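Local coordinates for anti-sigma-I factor RsgI3 (Clostridium thermocellum, PDB 6QE7), which binds pectin and, less strongly, polygalacturonic acid through its extracellular PA14 dyad, and probably keeps the sigma factor SigI3 inactive until polysaccharide is sensed, at residues V67-V72 and S87-E92; Y10-D15 and Q39-D44. One frame throughout, in Å; residues are numbered along the deposited sequence.

Interaction 1. Residues V67-V72 and S87-E92. With CA (calcium ion), chain D.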
loop_
_atom_site.group_PDB
_atom_site.type_symbol
_atom_site.label_atom_id
_atom_site.label_comp_id
_atom_site.label_asym_id
_atom_site.label_seq_id
_atom_site.Cartn_x
_atom_site.Cartn_y
_atom_site.Cartn_z
ATOM N N VAL A 67 19.086 -3.738 13.378
ATOM C CA VAL A 67 19.983 -2.868 12.587
ATOM C C VAL A 67 19.366 -2.863 11.190
ATOM O O VAL A 67 19.337 -3.937 10.571
ATOM C CB VAL A 67 21.439 -3.403 12.569
ATOM C CG1 VAL A 67 22.358 -2.422 11.880
ATOM C CG2 VAL A 67 21.940 -3.672 13.967
ATOM N N THR A 68 18.908 -1.706 10.734
ATOM C CA THR A 68 18.069 -1.564 9.528
ATOM C C THR A 68 18.501 -0.341 8.761
ATOM O O THR A 68 18.823 0.706 9.364
ATOM C CB THR A 68 16.576 -1.457 9.811
ATOM O OG1 THR A 68 16.181 -0.451 10.778
ATOM C CG2 THR A 68 16.028 -2.773 10.295
ATOM N N ASP A 69 18.320 -0.478 7.459
ATOM C CA ASP A 69 18.200 0.643 6.521
ATOM C C ASP A 69 17.096 0.232 5.554
ATOM O O ASP A 69 17.346 -0.744 4.836
ATOM C CB ASP A 69 19.559 0.905 5.870
ATOM C CG ASP A 69 19.464 1.923 4.754
ATOM O OD1 ASP A 69 18.301 2.205 4.281
ATOM O OD2 ASP A 69 20.514 2.447 4.400
ATOM N N ASP A 70 15.883 0.895 5.565
ATOM C CA ASP A 70 15.600 2.078 6.373
ATOM C C ASP A 70 14.928 1.739 7.695
ATOM O O ASP A 70 15.613 1.331 8.629
ATOM C CB ASP A 70 14.786 3.099 5.597
ATOM C CG ASP A 70 15.610 3.626 4.430
ATOM O OD1 ASP A 70 15.752 2.848 3.407
ATOM O OD2 ASP A 70 16.040 4.793 4.494
ATOM N N GLY A 71 13.625 1.881 7.786
ATOM C CA GLY A 71 12.979 2.004 9.099
ATOM C C GLY A 71 12.476 0.678 9.599
ATOM O O GLY A 71 12.524 -0.361 8.896
ATOM N N VAL A 72 12.060 0.687 10.845
ATOM C CA VAL A 72 11.656 -0.585 11.492
ATOM C C VAL A 72 10.590 -0.307 12.527
ATOM O O VAL A 72 10.663 0.693 13.202
ATOM C CB VAL A 72 12.903 -1.252 12.079
ATOM C CG1 VAL A 72 13.573 -0.312 13.066
ATOM C CG2 VAL A 72 12.629 -2.648 12.711
ATOM N N SER A 87 13.659 7.124 7.286
ATOM C CA SER A 87 14.823 7.110 6.408
ATOM C C SER A 87 16.050 7.094 7.333
ATOM O O SER A 87 16.205 7.981 8.224
ATOM C CB SER A 87 14.760 8.289 5.482
ATOM O OG SER A 87 15.898 8.356 4.685
ATOM N N GLN A 88 16.866 6.056 7.204
ATOM C CA GLN A 88 18.109 5.984 7.977
ATOM C C GLN A 88 19.067 5.025 7.282
ATOM O O GLN A 88 18.660 3.949 6.930
ATOM C CB GLN A 88 17.880 5.493 9.413
ATOM C CG GLN A 88 17.052 4.221 9.509
ATOM C CD GLN A 88 16.917 3.734 10.934
ATOM O OE1 GLN A 88 16.758 4.494 11.870
ATOM N NE2 GLN A 88 16.996 2.421 11.129
ATOM N N SER A 89 20.278 5.471 7.054
ATOM C CA SER A 89 21.439 4.569 6.961
ATOM C C SER A 89 21.356 3.517 8.067
ATOM O O SER A 89 20.709 3.839 9.104
ATOM C CB SER A 89 22.682 5.377 7.067
ATOM O OG SER A 89 23.716 4.609 6.554
ATOM N N ALA A 90 22.077 2.385 7.924
ATOM C CA ALA A 90 22.089 1.234 8.859
ATOM C C ALA A 90 22.343 1.735 10.273
ATOM O O ALA A 90 23.349 2.416 10.511
ATOM C CB ALA A 90 23.148 0.227 8.511
ATOM N N THR A 91 21.421 1.467 11.172
ATOM C CA THR A 91 21.430 2.102 12.491
ATOM C C THR A 91 20.892 1.034 13.403
ATOM O O THR A 91 19.883 0.440 13.047
ATOM C CB THR A 91 20.579 3.381 12.577
ATOM O OG1 THR A 91 21.059 4.349 11.629
ATOM C CG2 THR A 91 20.564 3.929 13.991
ATOM N N GLU A 92 21.536 0.837 14.548
ATOM C CA GLU A 92 21.040 -0.066 15.581
ATOM C C GLU A 92 20.066 0.738 16.451
ATOM O O GLU A 92 20.407 1.853 16.729
ATOM C CB GLU A 92 22.207 -0.485 16.474
ATOM C CG GLU A 92 21.815 -1.486 17.537
ATOM C CD GLU A 92 23.018 -2.319 17.981
ATOM O OE1 GLU A 92 23.885 -1.742 18.569
ATOM O OE2 GLU A 92 23.123 -3.487 17.611
HETATM CA CA CA D . 17.788 2.711 2.109
HETATM O O HOH W 1 17.073 -0.522 13.283
HETATM O O HOH W 2 22.879 1.391 5.198
HETATM O O HOH W 3 19.790 4.456 2.798
HETATM O O HOH W 4 17.668 5.443 2.371
#

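Interaction 2. Residues Y10-D15 and Q39-D44. With CA (calcium ion), chain E.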
loop_
_atom_site.group_PDB
_atom_site.type_symbol
_atom_site.label_atom_id
_atom_site.label_comp_id
_atom_site.label_asym_id
_atom_site.label_seq_id
_atom_site.Cartn_x
_atom_site.Cartn_y
_atom_site.Cartn_z
ATOM N N TYR A 10 6.667 -9.980 1.692
ATOM C CA TYR A 10 7.472 -9.095 0.843
ATOM C C TYR A 10 6.576 -8.343 -0.104
ATOM O O TYR A 10 5.826 -8.913 -0.899
ATOM C CB TYR A 10 8.501 -9.929 0.087
ATOM C CG TYR A 10 9.586 -10.451 0.978
ATOM C CD1 TYR A 10 9.400 -11.587 1.746
ATOM C CD2 TYR A 10 10.803 -9.808 1.107
ATOM C CE1 TYR A 10 10.409 -12.065 2.581
ATOM C CE2 TYR A 10 11.833 -10.302 1.899
ATOM C CZ TYR A 10 11.640 -11.445 2.653
ATOM O OH TYR A 10 12.631 -11.903 3.481
ATOM N N TYR A 11 6.636 -7.026 -0.007
ATOM C CA TYR A 11 5.732 -6.131 -0.761
ATOM C C TYR A 11 6.627 -5.247 -1.645
ATOM O O TYR A 11 7.631 -4.782 -1.122
ATOM C CB TYR A 11 4.960 -5.305 0.271
ATOM C CG TYR A 11 4.039 -6.073 1.182
ATOM C CD1 TYR A 11 4.535 -6.684 2.332
ATOM C CD2 TYR A 11 2.664 -6.086 0.960
ATOM C CE1 TYR A 11 3.705 -7.361 3.189
ATOM C CE2 TYR A 11 1.812 -6.753 1.811
ATOM C CZ TYR A 11 2.346 -7.376 2.915
ATOM O OH TYR A 11 1.522 -8.083 3.692
ATOM N N ASN A 12 6.137 -4.824 -2.812
ATOM C CA ASN A 12 6.873 -3.969 -3.783
ATOM C C ASN A 12 6.633 -2.478 -3.569
ATOM O O ASN A 12 7.238 -1.676 -4.328
ATOM C CB ASN A 12 6.494 -4.320 -5.235
ATOM C CG ASN A 12 7.525 -5.238 -5.837
ATOM O OD1 ASN A 12 8.702 -4.936 -5.713
ATOM N ND2 ASN A 12 7.125 -6.362 -6.431
ATOM N N ASN A 13 5.795 -2.108 -2.606
ATOM C CA ASN A 13 5.680 -0.727 -2.058
ATOM C C ASN A 13 6.246 -0.735 -0.616
ATOM O O ASN A 13 6.385 -1.843 -0.011
ATOM C CB ASN A 13 4.217 -0.270 -2.116
ATOM C CG ASN A 13 3.818 0.331 -3.454
ATOM O OD1 ASN A 13 4.671 0.694 -4.263
ATOM N ND2 ASN A 13 2.527 0.576 -3.646
ATOM N N MET A 14 6.453 0.440 -0.023
ATOM C CA MET A 14 7.097 0.597 1.306
ATOM C C MET A 14 6.049 0.696 2.401
ATOM O O MET A 14 6.409 0.796 3.569
ATOM C CB MET A 14 8.069 1.778 1.286
ATOM C CG MET A 14 7.502 3.181 1.344
ATOM S SD MET A 14 9.117 4.036 0.846
ATOM C CE MET A 14 8.463 5.669 0.422
ATOM N N ASP A 15 4.767 0.557 2.042
ATOM C CA ASP A 15 3.674 0.615 3.039
ATOM C C ASP A 15 2.829 -0.639 2.999
ATOM O O ASP A 15 1.599 -0.503 3.193
ATOM C CB ASP A 15 2.720 1.767 2.726
ATOM C CG ASP A 15 2.065 1.643 1.337
ATOM O OD1 ASP A 15 2.501 0.772 0.498
ATOM O OD2 ASP A 15 1.124 2.411 1.117
ATOM N N GLN A 39 14.404 -11.373 -7.150
ATOM C CA GLN A 39 14.223 -10.779 -8.497
ATOM C C GLN A 39 12.766 -10.278 -8.683
ATOM O O GLN A 39 12.583 -9.441 -9.536
ATOM C CB GLN A 39 14.529 -11.815 -9.572
ATOM C CG GLN A 39 13.482 -12.935 -9.650
ATOM C CD GLN A 39 13.889 -13.948 -10.702
ATOM O OE1 GLN A 39 14.842 -13.706 -11.455
ATOM N NE2 GLN A 39 13.199 -15.087 -10.759
ATOM N N SER A 40 11.762 -10.796 -7.959
ATOM C CA SER A 40 10.333 -10.381 -8.089
ATOM C C SER A 40 10.081 -9.069 -7.303
ATOM O O SER A 40 8.989 -8.483 -7.438
ATOM C CB SER A 40 9.423 -11.475 -7.674
ATOM O OG SER A 40 9.502 -11.676 -6.286
ATOM N N ILE A 41 11.061 -8.597 -6.522
ATOM C CA ILE A 41 10.980 -7.268 -5.860
ATOM C C ILE A 41 11.808 -6.241 -6.619
ATOM O O ILE A 41 13.076 -6.300 -6.608
ATOM C CB ILE A 41 11.467 -7.366 -4.393
ATOM C CG1 ILE A 41 10.574 -8.302 -3.586
ATOM C CG2 ILE A 41 11.571 -5.965 -3.749
ATOM C CD1 ILE A 41 9.074 -7.982 -3.631
ATOM N N GLY A 42 11.184 -5.180 -7.039
ATOM C CA GLY A 42 11.939 -4.075 -7.686
ATOM C C GLY A 42 12.833 -3.260 -6.769
ATOM O O GLY A 42 12.509 -3.072 -5.582
ATOM N N LYS A 43 13.879 -2.662 -7.346
ATOM C CA LYS A 43 14.774 -1.691 -6.681
ATOM C C LYS A 43 13.940 -0.597 -6.061
ATOM O O LYS A 43 13.082 -0.028 -6.741
ATOM C CB LYS A 43 15.724 -0.957 -7.619
ATOM C CG LYS A 43 16.932 -0.356 -6.909
ATOM C CD LYS A 43 17.852 0.393 -7.905
ATOM C CE LYS A 43 18.707 1.453 -7.280
ATOM N NZ LYS A 43 19.674 0.851 -6.325
ATOM N N ASP A 44 14.198 -0.354 -4.793
ATOM C CA ASP A 44 13.662 0.785 -4.023
ATOM C C ASP A 44 12.187 0.560 -3.613
ATOM O O ASP A 44 11.473 -0.280 -4.207
ATOM C CB ASP A 44 13.878 2.131 -4.737
ATOM C CG ASP A 44 15.322 2.569 -4.904
ATOM O OD1 ASP A 44 16.133 2.049 -4.163
ATOM O OD2 ASP A 44 15.630 3.451 -5.808
HETATM CA CA CA E . 9.016 -0.440 -5.004
HETATM O O HOH W 5 10.084 -2.646 -4.946
HETATM O O HOH W 6 7.061 0.833 -5.684
HETATM O O HOH W 7 10.587 0.276 -6.738
HETATM O O HOH W 8 8.171 -1.369 -7.132
#

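Interaction 1. Residues V67-V72 and S87-E92
Gln-88 meets the carboxylate of Asp-70 through its backbone: Gln-88 N donates to Asp-70 OD2 over 3.1 Å, on the anti side of that oxygen. Asp-70 OD1 binds calcium at 2.4 Å and takes the N-H of His-114, so both oxygens are engaged and the carboxylate is fixed in rotation. Asp-69 OD1 joins the same ion at 2.3 Å. A cis peptide bond between the two aspartates turns both carboxylates toward one calcium, as in the calcium-dependent PA14 adhesins of yeast; Gln-113, Val-115 and Ala-117 supply further ligands. The Gln-88 side chain, with CG between N and the carbonyl carbon (chi1 50°) and extended beyond, reaches across to the carbonyls of Thr-68 and Asp-70. NE2 donates to Thr-68 O at 3.1 Å and weakly to Asp-70 O, while OE1 is held by His-93. Thr-91 N reaches Thr-68 O from the opposite face of its carbonyl plane, at 3.3 Å, in the antiparallel hydrogen-bonded pair Thr-68/Thr-91, where strand 91-99 begins. One water ties Asp-69 OD2 to Ala-90 N. Val-67 CG1 lies 4.4 Å from Ala-90 CB, and its CG2 packs on Glu-92, whose carboxylate pairs with Lys-131.

Interaction 2. Residues Y10-D15 and Q39-D44
Asn-12 crosses from the end of strand 6-11 to the loop 39-44, and its side chain grips two backbone groups there. From CB, which starts to the side of the loop, an unusual first torsion (chi1 -98°) swings the amide over to it. CG then lies 3.8 Å from Ile-41 CD1, and this methyl sits over the face of the amide, at nearly equal distances from OD1 and ND2. At the tip, OD1 accepts from Gly-42 N at 2.8 Å, the donor tilted 19° from the carbonyl plane. ND2 gives an almost straight bond of 3.0 Å to Ser-40 O (172°), and this bond lies in the carbonyl plane of Ser-40 and the amide plane of Asn-12. OD1 and the ND2 hydrogen on the same side of the amide bracket Ile-41, much as the C=O and N-H of one residue in a parallel neighbouring strand would. This lock belongs to a calcium site of the first PA14 domain: the carbonyls Asn-12 O and Asp-44 O bind the ion at 2.3 Å and 2.6 Å, and Thr-45 contributes its carbonyl and hydroxyl oxygens. Four waters fill out the shell. One donates to both Asn-12 OD1 and Gly-42 O, so the amide, itself in the second shell, helps to position a first-shell water. Beyond the amide, Ile-41 CD1 touches Tyr-10 CB at 4.2 Å, while Tyr-46 and Gln-20 also touch the isoleucine side chain.

In the fold
Interaction 2 precedes interaction 1 along the chain, and both lie within the first PA14 domain, a sandwich of antiparallel sheets. Residues 10-15 leave strand 6-11 of one sheet; 67-72 crosses from strand 60-69 of the other to strand 72-76 of the first, and 87-92 enters strand 91-99 of the second. The interaction centres lie about 17 Å apart, the nearest atoms about 7 Å. Strand 105-113 links the two: Asp-44 packs on Gln-113, a ligand of the calcium in interaction 1. Both ions bind, and probably help to order, turns and loops at the end toward the second PA14 domain. Interaction 2 also faces that domain, through Asn-13 to Asp-203 and Met-14 to Gly-251.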